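Local atomic coordinates of intimin (Escherichia coli O127:H6 str. E2348/69, PDB entry 6TQD), a protein that probably mediates adhesion of the bacterium to host cells, through an extended extracellular passenger that includes immunoglobulin-like domains. Residues G49-S54 with Y62-P67; V76-A81 with L95-V100. All coordinates share one frame; numbering follows the deposited sequence.

How the contacts relate
Two hairpins, met one after the other along the chain, supply half the strands of each of two facing sheets in a beta sandwich, consistent with an immunoglobulin-like fold. Strands 6-9, 14-17 and 21-30 come first, then strand 34-40 and helix 42-45; contact 1 closes when 62-67 turns back on 49-54, across a seven-residue loop. The chain next passes over to the other sheet, where contact 2 closes as 95-100 returns along 76-81. The contacts are thus in series, neither enclosing the other, with centres about 11 Å apart. Between the sheets they meet through apolar side chains: I51 CD1 lies 3.5 Å from V79 CG2, A64 packs on I98, and the ring of P67 reaches that of Y77.

Contact 1 (G49-S54 with Y62-P67); sequences GQIQHS and YQAILP
Q52 and Q63 face each other as a hydrogen-bonded pair at the heart of an antiparallel beta hairpin, the edge of one sheet of a sandwich consistent with an immunoglobulin-like fold. Their backbones exchange two bonds, and the side chains add a third: NE2 of Q63 donates to OE1 of Q52 over 2.8 Å. The amide planes are only 24° apart; the acceptor lies in the amide plane of Q63, whereas the donor is tilted from the carbonyl plane of Q52. In Q63 CG sits between the backbone N and the carbonyl carbon (chi1 63°), with an extended chain beyond; Q52 does the same, which brings the two amides together on one face of the sheet. CG1 of I65 packs 4.0 Å from CD of Q52, and NE2 of Q52 makes a weak bond back to OE1 of Q50.

The other face is apolar and buried. Here I51 lays CG1 4.1 Å from CB of A64 and turns CG2 toward the ring of Y62. At the loop end of the hairpin, H53 and Y62 form a T-shaped stack: the imidazole edge comes over one face of the phenol, planes at 79°, centroids 5.1 Å apart. Both imidazole nitrogens are engaged within the connecting loop, NE2 with the carbonyl of S58 and ND1 with the backbone of G55, which should restrain the ring's rotation. Outward from this shell, W39 meets the Y62 ring, strand 21-30 flanks 62-65, and D41 accepts the backbone N-H of I51. At the open end, just past the strands, G49 passes P67, and CA of G49 lies 3.2 Å from the carbonyl O of I65.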
loop_
_atom_site.group_PDB
_atom_site.type_symbol
_atom_site.label_atom_id
_atom_site.label_comp_id
_atom_site.label_asym_id
_atom_site.label_seq_id
_atom_site.Cartn_x
_atom_site.Cartn_y
_atom_site.Cartn_z
ATOM N N GLY A 49 3.158 -2.564 15.423
ATOM C CA GLY A 49 4.512 -2.543 14.913
ATOM C C GLY A 49 5.417 -1.809 15.877
ATOM O O GLY A 49 4.993 -1.338 16.932
ATOM N N GLN A 50 6.693 -1.712 15.508
ATOM C CA GLN A 50 7.639 -1.050 16.392
ATOM C C GLN A 50 8.943 -0.817 15.659
ATOM O O GLN A 50 9.231 -1.435 14.635
ATOM C CB GLN A 50 7.910 -1.890 17.642
ATOM C CG GLN A 50 8.603 -3.198 17.352
ATOM C CD GLN A 50 8.824 -4.018 18.603
ATOM O OE1 GLN A 50 9.700 -3.704 19.412
ATOM N NE2 GLN A 50 8.052 -5.085 18.761
ATOM N N ILE A 51 9.745 0.084 16.213
ATOM C CA ILE A 51 11.142 0.240 15.836
ATOM C C ILE A 51 11.991 -0.296 16.970
ATOM O O ILE A 51 11.752 0.022 18.143
ATOM C CB ILE A 51 11.484 1.699 15.507
ATOM C CG1 ILE A 51 11.043 1.980 14.077
ATOM C CG2 ILE A 51 12.978 1.944 15.691
ATOM C CD1 ILE A 51 10.794 3.403 13.799
ATOM N N GLN A 52 12.973 -1.124 16.622
ATOM C CA GLN A 52 13.806 -1.789 17.602
ATOM C C GLN A 52 15.237 -1.830 17.097
ATOM O O GLN A 52 15.489 -1.819 15.888
ATOM C CB GLN A 52 13.363 -3.233 17.873
ATOM C CG GLN A 52 13.301 -4.076 16.627
ATOM C CD GLN A 52 12.902 -5.520 16.917
ATOM O OE1 GLN A 52 13.562 -6.449 16.469
ATOM N NE2 GLN A 52 11.891 -5.699 17.752
ATOM N N HIS A 53 16.177 -1.875 18.037
ATOM C CA HIS A 53 17.559 -2.108 17.680
ATOM C C HIS A 53 17.691 -3.463 16.997
ATOM O O HIS A 53 17.037 -4.438 17.380
ATOM C CB HIS A 53 18.411 -2.065 18.949
ATOM C CG HIS A 53 19.853 -1.761 18.694
ATOM N ND1 HIS A 53 20.794 -2.747 18.487
ATOM C CD2 HIS A 53 20.515 -0.581 18.605
ATOM C CE1 HIS A 53 21.976 -2.188 18.285
ATOM N NE2 HIS A 53 21.835 -0.877 18.354
ATOM N N SER A 54 18.523 -3.515 15.954
ATOM C CA SER A 54 18.687 -4.751 15.192
ATOM C C SER A 54 19.440 -5.826 15.962
ATOM O O SER A 54 19.485 -6.972 15.503
ATOM C CB SER A 54 19.424 -4.465 13.880
ATOM O OG SER A 54 18.745 -3.485 13.111
ATOM N N TYR A 62 19.051 0.139 13.492
ATOM C CA TYR A 62 17.661 -0.047 13.866
ATOM C C TYR A 62 16.879 -0.646 12.708
ATOM O O TYR A 62 17.290 -0.579 11.548
ATOM C CB TYR A 62 17.030 1.295 14.273
ATOM C CG TYR A 62 17.471 1.705 15.647
ATOM C CD1 TYR A 62 18.647 2.429 15.836
ATOM C CD2 TYR A 62 16.737 1.352 16.755
ATOM C CE1 TYR A 62 19.060 2.777 17.104
ATOM C CE2 TYR A 62 17.121 1.710 18.009
ATOM C CZ TYR A 62 18.301 2.410 18.183
ATOM O OH TYR A 62 18.684 2.764 19.453
ATOM N N GLN A 63 15.748 -1.235 13.049
ATOM C CA GLN A 63 14.857 -1.832 12.065
ATOM C C GLN A 63 13.422 -1.598 12.501
ATOM O O GLN A 63 13.129 -1.436 13.689
ATOM C CB GLN A 63 15.105 -3.336 11.931
ATOM C CG GLN A 63 14.832 -4.130 13.192
ATOM C CD GLN A 63 15.486 -5.508 13.170
ATOM O OE1 GLN A 63 16.290 -5.819 12.289
ATOM N NE2 GLN A 63 15.114 -6.344 14.127
ATOM N N ALA A 64 12.525 -1.596 11.530
ATOM C CA ALA A 64 11.106 -1.454 11.786
ATOM C C ALA A 64 10.441 -2.804 11.575
ATOM O O ALA A 64 10.707 -3.475 10.571
ATOM C CB ALA A 64 10.486 -0.415 10.852
ATOM N N ILE A 65 9.614 -3.201 12.533
ATOM C CA ILE A 65 8.706 -4.335 12.398
ATOM C C ILE A 65 7.367 -3.749 11.979
ATOM O O ILE A 65 6.741 -3.005 12.734
ATOM C CB ILE A 65 8.584 -5.121 13.705
ATOM C CG1 ILE A 65 9.969 -5.474 14.263
ATOM C CG2 ILE A 65 7.735 -6.371 13.474
ATOM C CD1 ILE A 65 10.903 -6.119 13.272
ATOM N N LEU A 66 6.932 -4.072 10.763
ATOM C CA LEU A 66 5.738 -3.449 10.217
ATOM C C LEU A 66 4.480 -4.126 10.752
ATOM O O LEU A 66 4.459 -5.349 10.929
ATOM C CB LEU A 66 5.769 -3.533 8.695
ATOM C CG LEU A 66 6.501 -2.373 7.998
ATOM C CD1 LEU A 66 7.908 -2.200 8.537
ATOM C CD2 LEU A 66 6.531 -2.548 6.489
ATOM N N PRO A 67 3.433 -3.363 11.042
ATOM C CA PRO A 67 2.182 -3.979 11.508
ATOM C C PRO A 67 1.470 -4.727 10.385
ATOM O O PRO A 67 1.874 -4.698 9.220
ATOM C CB PRO A 67 1.352 -2.788 11.989
ATOM C CG PRO A 67 1.851 -1.647 11.214
ATOM C CD PRO A 67 3.331 -1.896 11.000
#

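Contact 2 (V76-A81 with L95-V100); sequences VYKVTA and LLTITV
Y77 with I98 and V79 with L96 are the hydrogen-bonded pairs of two antiparallel strands whose axes come within 4.6 Å, and the bonds at V79 and L96 are almost perfectly straight (178° and 179° at the hydrogens). The outer face mixes polar and apolar side chains, whereas the inner is almost all hydrocarbon. On the outer one, K78 bends at chi2 (-83°) and then runs extended alongside T97, so that NZ donates to OG1 of T97 over 2.9 Å. Its aliphatic part is used as well: CD lies 3.7 Å from CD1 of L95. The methyl CG2 of T97 in turn meets CG1 of V76 at 3.6 Å.

On the inner face the phenol is the exception. V79 and L96 lie alongside each other, CG2 of V79 3.7 Å from CB of L96, and the same methyl also reaches CD1 of I98. Further along, Y77 presents its ring edge to V100, CE2 to CG2 at 3.7 Å, with the carbonyl O of I98 near the same ring plane.

Among its neighbours the hairpin occupies the middle of a mixed sheet: strand 34-40 pairs beside 76-81, and strand 14-17 runs parallel to 95-100 on the other flank, while L44 of helix 42-45 packs against Y77, V79 and I98.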
loop_
_atom_site.group_PDB
_atom_site.type_symbol
_atom_site.label_atom_id
_atom_site.label_comp_id
_atom_site.label_asym_id
_atom_site.label_seq_id
_atom_site.Cartn_x
_atom_site.Cartn_y
_atom_site.Cartn_z
ATOM N N VAL A 76 -0.043 4.241 6.640
ATOM C CA VAL A 76 1.117 5.117 6.637
ATOM C C VAL A 76 1.400 5.515 8.078
ATOM O O VAL A 76 0.491 5.932 8.799
ATOM C CB VAL A 76 0.878 6.361 5.764
ATOM C CG1 VAL A 76 2.091 7.256 5.779
ATOM C CG2 VAL A 76 0.570 5.954 4.339
ATOM N N TYR A 77 2.654 5.382 8.495
ATOM C CA TYR A 77 3.043 5.604 9.879
ATOM C C TYR A 77 4.227 6.554 9.901
ATOM O O TYR A 77 5.250 6.276 9.274
ATOM C CB TYR A 77 3.403 4.280 10.558
ATOM C CG TYR A 77 2.268 3.297 10.488
ATOM C CD1 TYR A 77 1.257 3.317 11.433
ATOM C CD2 TYR A 77 2.191 2.388 9.456
ATOM C CE1 TYR A 77 0.195 2.440 11.362
ATOM C CE2 TYR A 77 1.131 1.493 9.376
ATOM C CZ TYR A 77 0.148 1.526 10.330
ATOM O OH TYR A 77 -0.913 0.657 10.257
ATOM N N LYS A 78 4.086 7.663 10.616
ATOM C CA LYS A 78 5.131 8.674 10.711
ATOM C C LYS A 78 5.794 8.509 12.069
ATOM O O LYS A 78 5.116 8.558 13.106
ATOM C CB LYS A 78 4.537 10.079 10.600
ATOM C CG LYS A 78 3.778 10.350 9.305
ATOM C CD LYS A 78 4.665 10.740 8.153
ATOM C CE LYS A 78 3.836 11.059 6.911
ATOM N NZ LYS A 78 4.685 11.362 5.725
ATOM N N VAL A 79 7.113 8.282 12.068
ATOM C CA VAL A 79 7.883 8.118 13.291
ATOM C C VAL A 79 9.059 9.092 13.226
ATOM O O VAL A 79 9.412 9.604 12.163
ATOM C CB VAL A 79 8.395 6.676 13.478
ATOM C CG1 VAL A 79 7.235 5.685 13.438
ATOM C CG2 VAL A 79 9.414 6.332 12.399
ATOM N N THR A 80 9.669 9.355 14.387
ATOM C CA THR A 80 10.745 10.322 14.455
ATOM C C THR A 80 11.938 9.752 15.217
ATOM O O THR A 80 11.780 8.984 16.167
ATOM C CB THR A 80 10.320 11.656 15.101
ATOM O OG1 THR A 80 9.652 11.405 16.338
ATOM C CG2 THR A 80 9.409 12.432 14.162
ATOM N N ALA A 81 13.126 10.171 14.809
ATOM C CA ALA A 81 14.363 9.771 15.452
ATOM C C ALA A 81 15.190 10.999 15.765
ATOM O O ALA A 81 15.294 11.911 14.951
ATOM C CB ALA A 81 15.201 8.888 14.534
ATOM N N LEU A 95 11.995 12.905 10.614
ATOM C CA LEU A 95 10.843 12.110 10.241
ATOM C C LEU A 95 11.255 10.947 9.354
ATOM O O LEU A 95 12.059 11.089 8.426
ATOM C CB LEU A 95 9.868 13.003 9.472
ATOM C CG LEU A 95 8.656 12.335 8.832
ATOM C CD1 LEU A 95 7.757 11.742 9.894
ATOM C CD2 LEU A 95 7.915 13.352 7.984
ATOM N N LEU A 96 10.707 9.783 9.669
ATOM C CA LEU A 96 10.748 8.602 8.821
ATOM C C LEU A 96 9.305 8.181 8.584
ATOM O O LEU A 96 8.536 8.054 9.542
ATOM C CB LEU A 96 11.503 7.470 9.509
ATOM C CG LEU A 96 11.444 6.065 8.909
ATOM C CD1 LEU A 96 12.082 6.019 7.527
ATOM C CD2 LEU A 96 12.097 5.040 9.821
ATOM N N THR A 97 8.943 7.969 7.323
ATOM C CA THR A 97 7.606 7.535 6.946
ATOM C C THR A 97 7.664 6.071 6.535
ATOM O O THR A 97 8.500 5.682 5.707
ATOM C CB THR A 97 7.048 8.407 5.822
ATOM O OG1 THR A 97 7.040 9.784 6.243
ATOM C CG2 THR A 97 5.625 7.983 5.453
ATOM N N ILE A 98 6.798 5.267 7.136
ATOM C CA ILE A 98 6.734 3.830 6.897
ATOM C C ILE A 98 5.362 3.528 6.310
ATOM O O ILE A 98 4.333 3.822 6.931
ATOM C CB ILE A 98 6.973 3.044 8.195
ATOM C CG1 ILE A 98 8.378 3.362 8.737
ATOM C CG2 ILE A 98 6.773 1.541 7.987
ATOM C CD1 ILE A 98 8.601 2.946 10.171
ATOM N N THR A 99 5.347 2.950 5.116
ATOM C CA THR A 99 4.111 2.588 4.434
ATOM C C THR A 99 4.039 1.074 4.331
ATOM O O THR A 99 5.007 0.428 3.918
ATOM C CB THR A 99 4.063 3.215 3.046
ATOM O OG1 THR A 99 4.171 4.643 3.176
ATOM C CG2 THR A 99 2.751 2.884 2.352
ATOM N N VAL A 100 2.886 0.519 4.680
ATOM C CA VAL A 100 2.672 -0.917 4.773
ATOM C C VAL A 100 1.800 -1.329 3.597
ATOM O O VAL A 100 0.703 -0.781 3.399
ATOM C CB VAL A 100 2.004 -1.289 6.107
ATOM C CG1 VAL A 100 1.682 -2.770 6.151
ATOM C CG2 VAL A 100 2.912 -0.912 7.255
#